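Local coordinates for protein pyridine synthase TbtD (Thermobispora bispora, PDB 5WA4) that probably catalyses the formal [4+2] aza-cycloaddition that builds the central pyridine ring of thiomuracin and binds the leader peptide of its substrate, at residues Val15-Gly20 with Gly80-Ala85; Leu140-Ala145 with Arg257-Ala262; Ala197-Arg202 with Glu210-His215; Ala231-Ser236 with Ala241-Val246. One frame throughout, in Å; residues are numbered along the deposited sequence.

In the fold
The four contacts are spread over the chain without touching one another. Contact 1 joins the end of a sheet strand to helix 64-85, whereas contacts 2, 3 and 4 pair helices of the mainly helical remainder. Contacts 2 and 4 share helix 244-265: contact 4 lies at its beginning and contact 2 ties its later part to helix 135-159, the nearest atoms of contacts 2 and 4 being about 10 Å apart. Contact 3 borders the bound leader peptide through helix 205-218, which is followed in the chain by helix 220-235 of contact 4; the nearest atoms of contacts 3 and 4 lie about 18 Å apart. Contact 1 is remote from contact 3, at about 37 Å between centres.

Contact 1. Residues Val15-Gly20 with Gly80-Ala85; sequences VDYHAG and GGYLRA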
# COMPACT_ATOMS: atom_id res chain seq x y z
N VAL E 15 12.78 -10.21 41.35
CA VAL E 15 13.53 -9.32 42.24
C VAL E 15 13.43 -7.84 41.86
O VAL E 15 14.12 -7.39 40.95
CB VAL E 15 15.03 -9.68 42.22
CG1 VAL E 15 15.79 -8.88 43.28
CG2 VAL E 15 15.22 -11.17 42.39
N ASP E 16 12.59 -7.07 42.56
CA ASP E 16 12.45 -5.63 42.28
C ASP E 16 13.64 -4.79 42.79
O ASP E 16 14.07 -4.93 43.93
CB ASP E 16 11.16 -5.09 42.90
CG ASP E 16 9.91 -5.67 42.25
OD1 ASP E 16 9.46 -6.76 42.67
OD2 ASP E 16 9.37 -5.02 41.34
N TYR E 17 14.14 -3.91 41.94
CA TYR E 17 15.30 -3.10 42.29
C TYR E 17 15.32 -1.85 41.41
O TYR E 17 16.19 -1.69 40.56
CB TYR E 17 16.55 -3.93 42.14
CG TYR E 17 17.79 -3.47 42.87
CD1 TYR E 17 17.81 -3.34 44.25
CD2 TYR E 17 18.95 -3.20 42.16
CE1 TYR E 17 18.96 -2.94 44.90
CE2 TYR E 17 20.11 -2.79 42.80
CZ TYR E 17 20.12 -2.67 44.16
OH TYR E 17 21.30 -2.26 44.76
N HIS E 18 14.35 -0.98 41.64
CA HIS E 18 14.03 0.12 40.73
C HIS E 18 15.17 1.07 40.36
O HIS E 18 15.51 1.22 39.19
CB HIS E 18 12.87 0.92 41.32
CG HIS E 18 11.65 0.09 41.56
ND1 HIS E 18 10.63 0.49 42.40
CD2 HIS E 18 11.28 -1.11 41.07
CE1 HIS E 18 9.69 -0.43 42.41
NE2 HIS E 18 10.05 -1.41 41.62
N ALA E 19 15.75 1.76 41.34
CA ALA E 19 16.70 2.81 41.02
C ALA E 19 18.08 2.45 41.50
O ALA E 19 19.01 3.26 41.43
CB ALA E 19 16.25 4.14 41.62
N GLY E 20 18.21 1.24 42.02
CA GLY E 20 19.51 0.79 42.49
C GLY E 20 20.44 0.43 41.34
O GLY E 20 20.00 0.31 40.20
N GLY E 80 18.26 -11.72 49.33
CA GLY E 80 17.65 -10.92 50.39
C GLY E 80 18.70 -10.20 51.22
O GLY E 80 18.46 -9.10 51.74
N GLY E 81 19.88 -10.81 51.32
CA GLY E 81 21.02 -10.23 52.01
C GLY E 81 21.57 -9.01 51.31
O GLY E 81 22.01 -8.05 51.96
N TYR E 82 21.57 -9.03 49.98
CA TYR E 82 21.99 -7.86 49.22
C TYR E 82 20.98 -6.74 49.41
O TYR E 82 21.35 -5.58 49.60
CB TYR E 82 22.13 -8.19 47.73
CG TYR E 82 22.49 -6.99 46.88
CD1 TYR E 82 21.51 -6.12 46.40
CD2 TYR E 82 23.81 -6.72 46.55
CE1 TYR E 82 21.84 -5.03 45.63
CE2 TYR E 82 24.15 -5.63 45.77
CZ TYR E 82 23.16 -4.78 45.31
OH TYR E 82 23.49 -3.70 44.54
N LEU E 83 19.70 -7.10 49.36
CA LEU E 83 18.61 -6.13 49.40
C LEU E 83 18.62 -5.30 50.67
O LEU E 83 18.32 -4.11 50.64
CB LEU E 83 17.27 -6.87 49.24
CG LEU E 83 16.74 -6.95 47.79
CD1 LEU E 83 17.82 -7.38 46.83
CD2 LEU E 83 15.61 -7.96 47.73
N ARG E 84 19.00 -5.92 51.78
CA ARG E 84 19.10 -5.21 53.05
C ARG E 84 20.35 -4.32 53.05
O ARG E 84 20.31 -3.18 53.53
CB ARG E 84 19.14 -6.20 54.21
CG ARG E 84 18.06 -5.98 55.26
CD ARG E 84 17.01 -7.10 55.23
NE ARG E 84 17.64 -8.42 55.20
CZ ARG E 84 17.00 -9.57 54.96
NH1 ARG E 84 15.69 -9.58 54.75
NH2 ARG E 84 17.69 -10.71 54.95
N ALA E 85 21.44 -4.84 52.50
CA ALA E 85 22.74 -4.18 52.54
C ALA E 85 22.88 -2.97 51.60
O ALA E 85 23.58 -2.02 51.93
CB ALA E 85 23.83 -5.20 52.23
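Tyr-17 and Tyr-82 both carry their rings on the side opposite the backbone N (chi1 -160° and 177°), and the two side chains, each starting out toward the other segment, cross at about a right angle so that their hydroxyls meet. Tyr-17 OH and Tyr-82 OH are 2.6 Å apart in a hydrogen bond. Tyr-17 OH reaches the Tyr-82 ring at its edge, near the ring plane, and Tyr-17 CZ lies 3.3 Å from Tyr-82 CE1. The ring planes are inclined at 64° with centroids 5.4 Å apart, an oblique meeting of the two rings.

The contact lies where strand 9-16, an inner strand of the four-stranded antiparallel sheet, runs out into a turn beside the C-terminal end of helix 64-85. Here Tyr-17 OH is also hydrogen-bonded to Arg-86 O, just beyond that helix, so the phenol links the turn to both a side chain and a main-chain carbonyl. Within the turn, Gly-20 CA sits 3.6 Å above one face of the Tyr-17 ring, offset toward the rim.

Closer to the sheet the contact becomes apolar. Leu-83 does not start out toward the strand, but its end comes nearer, and Leu-83 CD1 lies 4.4 Å from Val-15 CG1. Helix 22-35 covers the same region, with Leu-25 touching both Val-15 and Tyr-17, while Leu-83 also packs on Ile-123 of strand 123-128.

Contact 2. Residues Leu140-Ala145 with Arg257-Ala262; sequences LADFYA and RERARA
Asp-142 and Arg-259 join helices 135-159 and 244-265 through a salt bridge, the only direct contact between residues 140-145 and 257-262. Arg-259 NH1 stands 3.3 Å from Asp-142 OD2, and the accompanying hydrogen bond is weak, with an N-H...O angle of 141°. A single oxygen takes part, and it approaches the guanidinium obliquely; with the carboxylate and guanidinium planes 74° apart, the pair does not form a flat two-pronged ion pair. Arg-259 spans the gap by sending CG away from the backbone N (chi1 167°) and then bending at chi2 and chi3.

A second set of charges runs along the surface of helix 244-265 itself. Arg-257 grips Glu-258 side-on, NE and NH2 both donating to Glu-258 OE2, at 3.3 Å from Arg-257 NE and 3.1 Å from Arg-257 NH2. The other oxygen, Glu-258 OE1, lies 3.4 Å from Arg-261 NH2 but well out of that guanidinium plane, so charge attraction alone connects this end of the network.

Beside the bridge, Arg-259 and Ala-260 also touch Leu-139 of helix 135-159. With one weak, bent hydrogen bond between partly exposed groups, the pairing across the helices is probably mainly electrostatic, with little directional hydrogen bonding.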
# COMPACT_ATOMS: atom_id res chain seq x y z
N LEU E 140 16.65 -20.75 23.60
CA LEU E 140 16.97 -19.46 24.21
C LEU E 140 17.46 -19.63 25.65
O LEU E 140 18.53 -19.13 26.01
CB LEU E 140 15.75 -18.54 24.18
CG LEU E 140 16.01 -17.06 23.97
CD1 LEU E 140 16.77 -16.85 22.66
CD2 LEU E 140 14.69 -16.31 23.93
N ALA E 141 16.66 -20.35 26.43
CA ALA E 141 16.99 -20.70 27.80
C ALA E 141 18.38 -21.34 27.91
O ALA E 141 19.17 -20.96 28.78
CB ALA E 141 15.93 -21.61 28.39
N ASP E 142 18.67 -22.32 27.05
CA ASP E 142 19.99 -22.94 27.05
C ASP E 142 21.05 -21.89 26.80
O ASP E 142 22.07 -21.84 27.49
CB ASP E 142 20.10 -24.04 25.99
CG ASP E 142 19.46 -25.37 26.41
OD1 ASP E 142 18.78 -25.43 27.47
OD2 ASP E 142 19.63 -26.35 25.65
N PHE E 143 20.79 -21.06 25.80
CA PHE E 143 21.74 -20.00 25.46
C PHE E 143 22.01 -19.07 26.65
O PHE E 143 23.15 -18.70 26.89
CB PHE E 143 21.25 -19.18 24.27
CG PHE E 143 22.03 -17.91 24.08
CD1 PHE E 143 23.26 -17.92 23.45
CD2 PHE E 143 21.54 -16.69 24.60
CE1 PHE E 143 24.01 -16.76 23.30
CE2 PHE E 143 22.27 -15.52 24.46
CZ PHE E 143 23.51 -15.55 23.81
N TYR E 144 20.96 -18.68 27.36
CA TYR E 144 21.12 -17.71 28.42
C TYR E 144 21.97 -18.34 29.52
O TYR E 144 22.93 -17.72 30.01
CB TYR E 144 19.76 -17.22 28.95
CG TYR E 144 19.16 -16.09 28.13
CD1 TYR E 144 19.94 -15.03 27.71
CD2 TYR E 144 17.81 -16.08 27.75
CE1 TYR E 144 19.41 -13.99 26.97
CE2 TYR E 144 17.28 -15.04 26.99
CZ TYR E 144 18.10 -14.00 26.61
OH TYR E 144 17.62 -12.93 25.84
N ALA E 145 21.64 -19.57 29.87
CA ALA E 145 22.40 -20.32 30.86
C ALA E 145 23.88 -20.47 30.46
O ALA E 145 24.78 -20.24 31.25
CB ALA E 145 21.77 -21.69 31.08
N ARG E 257 24.79 -22.17 16.96
CA ARG E 257 24.57 -22.04 15.51
C ARG E 257 24.20 -23.39 14.86
O ARG E 257 23.22 -23.48 14.13
CB ARG E 257 25.80 -21.47 14.78
CG ARG E 257 25.52 -21.27 13.27
CD ARG E 257 26.75 -20.90 12.42
NE ARG E 257 27.68 -22.02 12.34
CZ ARG E 257 28.90 -21.96 11.82
NH1 ARG E 257 29.38 -20.84 11.29
NH2 ARG E 257 29.66 -23.05 11.83
N GLU E 258 25.01 -24.41 15.13
CA GLU E 258 24.83 -25.74 14.58
C GLU E 258 23.48 -26.34 14.97
O GLU E 258 22.73 -26.80 14.10
CB GLU E 258 25.94 -26.66 15.06
CG GLU E 258 27.32 -26.25 14.55
CD GLU E 258 27.40 -26.32 13.05
OE1 GLU E 258 27.21 -27.44 12.52
OE2 GLU E 258 27.66 -25.28 12.42
N ARG E 259 23.18 -26.32 16.26
CA ARG E 259 21.91 -26.77 16.77
C ARG E 259 20.72 -25.99 16.20
O ARG E 259 19.62 -26.54 16.03
CB ARG E 259 21.89 -26.69 18.29
CG ARG E 259 20.51 -26.85 18.87
CD ARG E 259 20.49 -27.90 19.95
NE ARG E 259 21.60 -27.67 20.87
CZ ARG E 259 21.50 -27.01 22.02
NH1 ARG E 259 20.32 -26.50 22.41
NH2 ARG E 259 22.59 -26.86 22.79
N ALA E 260 20.92 -24.72 15.88
CA ALA E 260 19.84 -23.95 15.30
C ALA E 260 19.63 -24.30 13.82
O ALA E 260 18.48 -24.29 13.34
CB ALA E 260 20.09 -22.46 15.47
N ARG E 261 20.72 -24.60 13.11
CA ARG E 261 20.65 -24.94 11.68
C ARG E 261 20.03 -26.32 11.51
O ARG E 261 19.15 -26.52 10.68
CB ARG E 261 22.02 -24.88 11.02
CG ARG E 261 22.05 -25.50 9.61
CD ARG E 261 23.47 -25.51 9.00
NE ARG E 261 24.21 -26.71 9.38
CZ ARG E 261 25.47 -26.97 9.01
NH1 ARG E 261 26.14 -26.11 8.25
NH2 ARG E 261 26.07 -28.08 9.42
N ALA E 262 20.49 -27.27 12.31
CA ALA E 262 19.82 -28.54 12.44
C ALA E 262 18.31 -28.35 12.70
O ALA E 262 17.49 -28.84 11.94
CB ALA E 262 20.46 -29.35 13.55

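Contact 3. Residues Ala197-Arg202 with Glu210-His215; sequences AYLARR and ELWRDH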
# COMPACT_ATOMS: atom_id res chain seq x y z
N ALA E 197 18.07 0.12 10.14
CA ALA E 197 16.69 -0.14 10.48
C ALA E 197 16.21 0.84 11.55
O ALA E 197 15.12 1.41 11.46
CB ALA E 197 16.54 -1.57 10.94
N TYR E 198 17.05 1.02 12.56
CA TYR E 198 16.88 2.04 13.59
C TYR E 198 16.87 3.45 13.04
O TYR E 198 16.02 4.24 13.41
CB TYR E 198 18.00 1.94 14.63
CG TYR E 198 17.98 2.97 15.75
CD1 TYR E 198 16.97 2.96 16.71
CD2 TYR E 198 18.99 3.91 15.88
CE1 TYR E 198 16.96 3.85 17.75
CE2 TYR E 198 18.99 4.84 16.93
CZ TYR E 198 17.97 4.80 17.87
OH TYR E 198 17.96 5.70 18.93
N LEU E 199 17.82 3.79 12.17
CA LEU E 199 17.91 5.17 11.73
C LEU E 199 16.65 5.56 10.93
O LEU E 199 16.08 6.61 11.14
CB LEU E 199 19.19 5.40 10.93
CG LEU E 199 20.49 5.35 11.75
CD1 LEU E 199 21.68 5.25 10.83
CD2 LEU E 199 20.63 6.56 12.59
N ALA E 200 16.19 4.67 10.06
CA ALA E 200 14.96 4.89 9.31
C ALA E 200 13.72 5.11 10.21
O ALA E 200 12.76 5.76 9.80
CB ALA E 200 14.72 3.74 8.38
N ARG E 201 13.74 4.57 11.42
CA ARG E 201 12.65 4.77 12.38
C ARG E 201 12.64 6.19 12.99
O ARG E 201 11.60 6.67 13.44
CB ARG E 201 12.74 3.73 13.51
CG ARG E 201 12.39 2.28 13.10
CD ARG E 201 12.59 1.25 14.24
NE ARG E 201 11.73 1.50 15.40
CZ ARG E 201 10.48 1.04 15.55
NH1 ARG E 201 9.92 0.27 14.63
NH2 ARG E 201 9.80 1.33 16.66
N ARG E 202 13.81 6.85 13.01
CA ARG E 202 13.96 8.17 13.64
C ARG E 202 13.80 9.25 12.59
O ARG E 202 14.43 9.18 11.52
CB ARG E 202 15.33 8.31 14.33
CG ARG E 202 15.33 7.80 15.76
CD ARG E 202 16.71 7.92 16.42
NE ARG E 202 17.04 9.28 16.87
CZ ARG E 202 17.75 9.55 17.96
NH1 ARG E 202 18.20 8.56 18.73
NH2 ARG E 202 18.01 10.81 18.29
N GLU E 210 25.24 11.09 10.13
CA GLU E 210 26.52 11.73 9.88
C GLU E 210 27.16 12.10 11.19
O GLU E 210 28.37 12.27 11.23
CB GLU E 210 26.37 12.95 9.02
CG GLU E 210 26.22 12.52 7.60
CD GLU E 210 25.07 13.23 6.97
OE1 GLU E 210 24.92 14.44 7.24
OE2 GLU E 210 24.23 12.51 6.36
N LEU E 211 26.37 12.22 12.25
CA LEU E 211 26.97 12.37 13.56
C LEU E 211 27.82 11.13 13.85
O LEU E 211 28.92 11.23 14.40
CB LEU E 211 25.90 12.57 14.62
CG LEU E 211 25.44 14.00 14.90
CD1 LEU E 211 24.19 13.98 15.79
CD2 LEU E 211 26.57 14.85 15.51
N TRP E 212 27.31 9.97 13.44
CA TRP E 212 28.01 8.69 13.59
C TRP E 212 29.13 8.54 12.56
O TRP E 212 30.26 8.26 12.93
CB TRP E 212 27.01 7.52 13.50
CG TRP E 212 26.12 7.41 14.72
CD1 TRP E 212 26.23 8.14 15.87
CD2 TRP E 212 24.98 6.54 14.91
NE1 TRP E 212 25.24 7.77 16.76
CE2 TRP E 212 24.47 6.81 16.19
CE3 TRP E 212 24.37 5.56 14.12
CZ2 TRP E 212 23.36 6.12 16.71
CZ3 TRP E 212 23.26 4.89 14.63
CH2 TRP E 212 22.78 5.17 15.91
N ARG E 213 28.83 8.75 11.28
CA ARG E 213 29.87 8.69 10.23
C ARG E 213 31.00 9.69 10.51
O ARG E 213 32.14 9.44 10.11
CB ARG E 213 29.28 8.95 8.82
CG ARG E 213 27.94 8.25 8.55
CD ARG E 213 27.84 7.49 7.23
NE ARG E 213 27.02 8.12 6.18
CZ ARG E 213 26.29 7.42 5.31
NH1 ARG E 213 26.24 6.09 5.38
NH2 ARG E 213 25.57 8.03 4.36
N ASP E 214 30.71 10.79 11.21
CA ASP E 214 31.72 11.76 11.62
C ASP E 214 32.52 11.25 12.82
O ASP E 214 33.74 11.26 12.81
CB ASP E 214 31.09 13.12 11.97
CG ASP E 214 30.67 13.91 10.74
OD1 ASP E 214 30.65 13.34 9.64
OD2 ASP E 214 30.33 15.11 10.89
N HIS E 215 31.82 10.84 13.87
CA HIS E 215 32.46 10.27 15.05
C HIS E 215 33.34 9.09 14.68
O HIS E 215 34.34 8.82 15.35
CB HIS E 215 31.42 9.81 16.07
CG HIS E 215 32.01 9.03 17.20
ND1 HIS E 215 32.75 9.62 18.20
CD2 HIS E 215 32.00 7.71 17.47
CE1 HIS E 215 33.16 8.69 19.05
NE2 HIS E 215 32.72 7.52 18.62
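The short connection between helices 184-201 and 205-218 is backed by a small hydrophobic contact in which Trp-212 of the second helix reaches back to Tyr-198 and Leu-199 of the first. The indole meets them with the far rim of its six-membered ring. Trp-212 CZ3 lies 3.7 Å from Leu-199 CD2, with Leu-199 CG close behind, and Trp-212 CH2 is 3.9 Å from Tyr-198 CE2. Leu-199 and Trp-212 run alongside each other, pointing opposite ways, whereas Tyr-198 crosses the tryptophan at about a right angle and presents its ring edge to CH2. Trp-212 starts out toward the other helix, and CG beside the backbone N (chi1 -72°) lets the indole rim reach Leu-199.

Tyr-198 is held at its polar end as well. Arg-202 NH1 donates to Tyr-198 OH over 2.9 Å at an N-H...O angle of 151°, the hydroxyl lying almost in the guanidinium plane, and the same oxygen is hydrogen-bonded to His-333 ND1. Arg-202 in turn forms a salt bridge with Asp-204, which ties the connection between the helices to this polar group.

On helix 205-218, Leu-211 and Trp-212 each pack on an apolar side chain of the bound peptide. Helix 332-352 packs against both partners: Phe-336 stacks on Tyr-198, while Leu-337 and His-340 meet Trp-212.

Contact 4. Residues Ala231-Ser236 with Ala241-Val246; sequences ASSAES and AHLPHV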
# COMPACT_ATOMS: atom_id res chain seq x y z
N ALA E 231 38.66 -9.64 14.85
CA ALA E 231 38.48 -10.68 13.86
C ALA E 231 39.56 -11.75 14.04
O ALA E 231 39.26 -12.93 13.95
CB ALA E 231 38.51 -10.09 12.45
N SER E 232 40.80 -11.32 14.31
CA SER E 232 41.92 -12.23 14.55
C SER E 232 41.64 -13.21 15.69
O SER E 232 41.77 -14.42 15.52
CB SER E 232 43.21 -11.45 14.86
OG SER E 232 43.69 -10.74 13.73
N SER E 233 41.26 -12.69 16.86
CA SER E 233 40.88 -13.56 17.98
C SER E 233 39.62 -14.37 17.71
O SER E 233 39.19 -15.15 18.54
CB SER E 233 40.66 -12.74 19.26
OG SER E 233 41.88 -12.38 19.85
N ALA E 234 39.03 -14.17 16.54
CA ALA E 234 37.80 -14.85 16.23
C ALA E 234 38.05 -16.05 15.32
O ALA E 234 37.22 -16.97 15.28
CB ALA E 234 36.83 -13.91 15.61
N GLU E 235 39.18 -16.05 14.61
CA GLU E 235 39.47 -17.10 13.65
C GLU E 235 40.65 -18.02 13.99
O GLU E 235 40.51 -19.24 13.92
CB GLU E 235 39.68 -16.49 12.26
CG GLU E 235 40.80 -15.46 12.15
CD GLU E 235 40.88 -14.83 10.76
OE1 GLU E 235 39.84 -14.71 10.09
OE2 GLU E 235 42.00 -14.47 10.33
N SER E 236 41.78 -17.43 14.40
CA SER E 236 43.07 -18.10 14.65
C SER E 236 43.20 -19.62 14.40
O SER E 236 43.91 -20.05 13.48
CB SER E 236 43.50 -17.80 16.09
OG SER E 236 43.12 -18.83 16.97
N ALA E 241 44.75 -16.77 22.10
CA ALA E 241 44.96 -15.59 21.25
C ALA E 241 45.38 -14.44 22.16
O ALA E 241 45.97 -14.67 23.22
CB ALA E 241 43.70 -15.23 20.48
N HIS E 242 45.09 -13.20 21.77
CA HIS E 242 45.45 -12.05 22.61
C HIS E 242 44.24 -11.24 23.09
O HIS E 242 44.41 -10.23 23.78
CB HIS E 242 46.44 -11.14 21.86
CG HIS E 242 47.74 -11.81 21.55
ND1 HIS E 242 48.65 -11.32 20.63
CD2 HIS E 242 48.30 -12.95 22.05
CE1 HIS E 242 49.69 -12.12 20.57
NE2 HIS E 242 49.51 -13.12 21.42
N LEU E 243 43.03 -11.70 22.75
CA LEU E 243 41.78 -11.21 23.35
C LEU E 243 40.94 -12.38 23.80
O LEU E 243 40.13 -12.89 23.01
CB LEU E 243 40.93 -10.39 22.38
CG LEU E 243 41.23 -9.00 21.84
CD1 LEU E 243 40.12 -8.64 20.90
CD2 LEU E 243 41.31 -7.99 22.96
N PRO E 244 41.12 -12.85 25.04
CA PRO E 244 40.33 -13.99 25.52
C PRO E 244 38.82 -13.91 25.26
O PRO E 244 38.37 -14.64 24.41
CB PRO E 244 40.63 -13.98 27.02
CG PRO E 244 42.06 -13.53 27.07
CD PRO E 244 42.24 -12.53 25.94
N HIS E 245 38.09 -13.01 25.91
CA HIS E 245 36.63 -13.06 25.95
C HIS E 245 35.94 -13.17 24.57
O HIS E 245 34.78 -13.59 24.48
CB HIS E 245 36.09 -11.82 26.65
CG HIS E 245 36.11 -10.61 25.77
ND1 HIS E 245 37.28 -10.04 25.34
CD2 HIS E 245 35.11 -9.93 25.18
CE1 HIS E 245 37.00 -9.02 24.54
NE2 HIS E 245 35.69 -8.94 24.43
N VAL E 246 36.63 -12.76 23.50
CA VAL E 246 36.12 -12.97 22.16
C VAL E 246 36.15 -14.46 21.84
O VAL E 246 35.19 -15.02 21.30
CB VAL E 246 36.92 -12.16 21.10
CG1 VAL E 246 36.87 -12.84 19.73
CG2 VAL E 246 36.39 -10.75 21.01
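Ser-233 OG receives the backbone N-H of Leu-243 in a weak hydrogen bond, 3.2 Å from OG to Leu-243 N with an N-H...O angle of 130°. The bond spans the helix-loop-helix connection between helices 220-235 and 244-265, and its donor, Leu-243, occupies the N-cap position of the second helix. Ser-233 reaches it with OG beside its own backbone N (chi1 -78°).

Two side-chain carbons also approach the hydroxyl: Ala-241 CB and Leu-243 CB each lie 3.4 Å from Ser-233 OG. Ser-233 and Ala-241 are also where the two backbones come nearest, at 5.6 Å between their CA atoms. Beside them, in the last part of the first segment, Ser-232 O accepts from both Glu-235 N and Ser-236 N.

In the first turn of the second helix, Val-246 packs back on the first and also touches Asp-170 and Ala-174 of helix 164-178. The Ser-233 carbonyl is hydrogen-bonded to Arg-247 NE, and on this same oxygen Val-246 CG1 rests, 3.5 Å from Ser-233 O.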